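Local structure of trehalose-6-phosphate phosphatase (5DXI) at residues K161-T166 with I182-K187. The protein is a phosphatase domain of the haloacid dehalogenase (HAD) superfamily that binds a magnesium ion, with a beryllium trifluoride ion and a glycan in its pocket. Residues are numbered along the deposited sequence; the frame is centred on the assembly and turned at random.
Sequences KELNDT and IEVRPK. With GLC (alpha-D-glucopyranose), chain C.
Leu163 holds its CG anti to the carbonyl carbon (chi1 -72°) and CD1 extended (chi2 166°), while in Ile182 a chi1 of -66° places CG1 beside the backbone N and leaves CG2 anti to it, and the two methyls meet at 3.9 Å from CD1 to CG2. The setting is the cap of a HAD-type phosphatase, where helix 149-165 packs against one face of a four-stranded antiparallel sheet. The same CD1 of Leu163 reaches CG2 of Val184 at 4.2 Å, so a single methyl touches branches of two residues that stand two apart on the strand and face the helix. Ile120 and Phe121 of helix 113-126 also pack on Leu163, and Trp113 lies against Val184, extending the apolar packing around these two side chains.

The arrangement illustrates how a cap strand divides its labour: between the two helix-facing residues, Glu183 directs its side chain to the other face, into the glycan pocket. Its OE1 forms a salt bridge with NZ of Lys136, which is also hydrogen-bonded to the sugar. At the helix end, OG1 of Thr166 donates a hydrogen bond to the backbone O of Glu162 at 2.7 Å. On the sugar side, O4 of the glucopyranose donates to OE2 of Glu183, though the modelled 2.4 Å is very short and its exact length doubtful.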
# COMPACT_ATOMS: atom_id res chain seq x y z
N LYS A 161 -5.70 -0.02 22.77
CA LYS A 161 -6.81 0.48 23.58
C LYS A 161 -6.52 1.88 24.11
O LYS A 161 -7.37 2.78 24.01
CB LYS A 161 -7.08 -0.49 24.74
CG LYS A 161 -8.19 -0.09 25.69
CD LYS A 161 -9.54 -0.02 24.99
CE LYS A 161 -10.68 0.20 25.98
NZ LYS A 161 -11.97 0.48 25.30
N GLU A 162 -5.33 2.07 24.67
CA GLU A 162 -4.97 3.32 25.31
C GLU A 162 -4.86 4.47 24.32
O GLU A 162 -5.32 5.58 24.60
CB GLU A 162 -3.66 3.18 26.07
CG GLU A 162 -3.11 4.51 26.57
CD GLU A 162 -1.97 4.35 27.55
OE1 GLU A 162 -1.68 3.21 27.95
OE2 GLU A 162 -1.36 5.39 27.90
N LEU A 163 -4.23 4.21 23.17
CA LEU A 163 -4.11 5.22 22.13
C LEU A 163 -5.49 5.65 21.67
O LEU A 163 -5.76 6.84 21.51
CB LEU A 163 -3.30 4.69 20.94
CG LEU A 163 -1.81 4.53 21.19
CD1 LEU A 163 -1.17 3.69 20.09
CD2 LEU A 163 -1.17 5.91 21.24
N ASN A 164 -6.37 4.66 21.49
CA ASN A 164 -7.72 4.88 20.99
C ASN A 164 -8.62 5.60 21.99
O ASN A 164 -9.61 6.22 21.62
CB ASN A 164 -8.35 3.55 20.59
CG ASN A 164 -8.00 3.13 19.17
OD1 ASN A 164 -7.88 3.96 18.28
ND2 ASN A 164 -7.84 1.83 18.96
N ASP A 165 -8.28 5.52 23.28
CA ASP A 165 -9.06 6.18 24.31
C ASP A 165 -8.55 7.58 24.64
O ASP A 165 -9.27 8.38 25.23
CB ASP A 165 -9.08 5.34 25.59
CG ASP A 165 -10.00 4.13 25.48
OD1 ASP A 165 -11.03 4.20 24.77
OD2 ASP A 165 -9.66 3.11 26.11
N THR A 166 -7.31 7.86 24.24
CA THR A 166 -6.70 9.16 24.53
C THR A 166 -6.42 9.96 23.26
O THR A 166 -7.25 10.78 22.84
CB THR A 166 -5.39 9.00 25.33
OG1 THR A 166 -4.49 8.14 24.63
CG2 THR A 166 -5.68 8.40 26.70
N ILE A 182 2.14 -1.30 15.63
CA ILE A 182 1.08 -0.32 15.72
C ILE A 182 1.60 0.91 14.98
O ILE A 182 2.75 1.28 15.17
CB ILE A 182 0.71 0.03 17.17
CG1 ILE A 182 0.10 -1.19 17.86
CG2 ILE A 182 -0.32 1.16 17.21
CD1 ILE A 182 -0.09 -0.99 19.34
N GLU A 183 0.78 1.53 14.16
CA GLU A 183 1.21 2.73 13.47
C GLU A 183 0.19 3.81 13.74
O GLU A 183 -0.97 3.53 13.83
CB GLU A 183 1.36 2.49 11.97
CG GLU A 183 2.40 1.44 11.58
CD GLU A 183 3.19 1.78 10.34
OE1 GLU A 183 3.40 2.94 10.06
OE2 GLU A 183 3.62 0.87 9.64
N VAL A 184 0.65 5.03 13.88
CA VAL A 184 -0.23 6.18 14.06
C VAL A 184 0.07 7.27 13.03
O VAL A 184 1.22 7.64 12.82
CB VAL A 184 -0.09 6.78 15.48
CG1 VAL A 184 -0.99 7.99 15.63
CG2 VAL A 184 -0.45 5.73 16.54
N ARG A 185 -0.97 7.76 12.37
CA ARG A 185 -0.79 8.81 11.40
C ARG A 185 -2.10 9.58 11.27
O ARG A 185 -3.14 9.09 11.70
CB ARG A 185 -0.34 8.21 10.07
CG ARG A 185 -1.34 7.30 9.47
CD ARG A 185 -1.66 7.66 8.03
NE ARG A 185 -2.44 6.57 7.44
CZ ARG A 185 -3.72 6.37 7.68
NH1 ARG A 185 -4.40 7.21 8.46
NH2 ARG A 185 -4.34 5.34 7.13
N PRO A 186 -2.05 10.81 10.69
CA PRO A 186 -3.25 11.63 10.52
C PRO A 186 -4.32 10.86 9.79
O PRO A 186 -4.00 10.08 8.89
CB PRO A 186 -2.76 12.82 9.68
CG PRO A 186 -1.30 12.91 9.98
CD PRO A 186 -0.85 11.48 10.15
N LYS A 187 -5.56 11.04 10.21
CA LYS A 187 -6.65 10.25 9.68
C LYS A 187 -6.97 10.64 8.25
O LYS A 187 -7.44 9.81 7.47
CB LYS A 187 -7.89 10.38 10.58
CG LYS A 187 -8.96 9.37 10.25
CD LYS A 187 -9.91 9.11 11.42
CE LYS A 187 -10.93 10.21 11.57
NZ LYS A 187 -11.90 10.18 10.45
C1 GLC C . 7.73 -2.16 7.46
C2 GLC C . 8.30 -0.87 8.05
C3 GLC C . 7.14 0.02 8.52
C4 GLC C . 6.21 0.28 7.35
C5 GLC C . 5.71 -1.06 6.81
C6 GLC C . 4.88 -0.83 5.56
O1 GLC C . 7.07 -2.92 8.47
O2 GLC C . 9.14 -1.21 9.15
O3 GLC C . 7.65 1.27 8.98
O4 GLC C . 5.08 1.07 7.77
O5 GLC C . 6.80 -1.88 6.41
O6 GLC C . 5.72 -0.31 4.52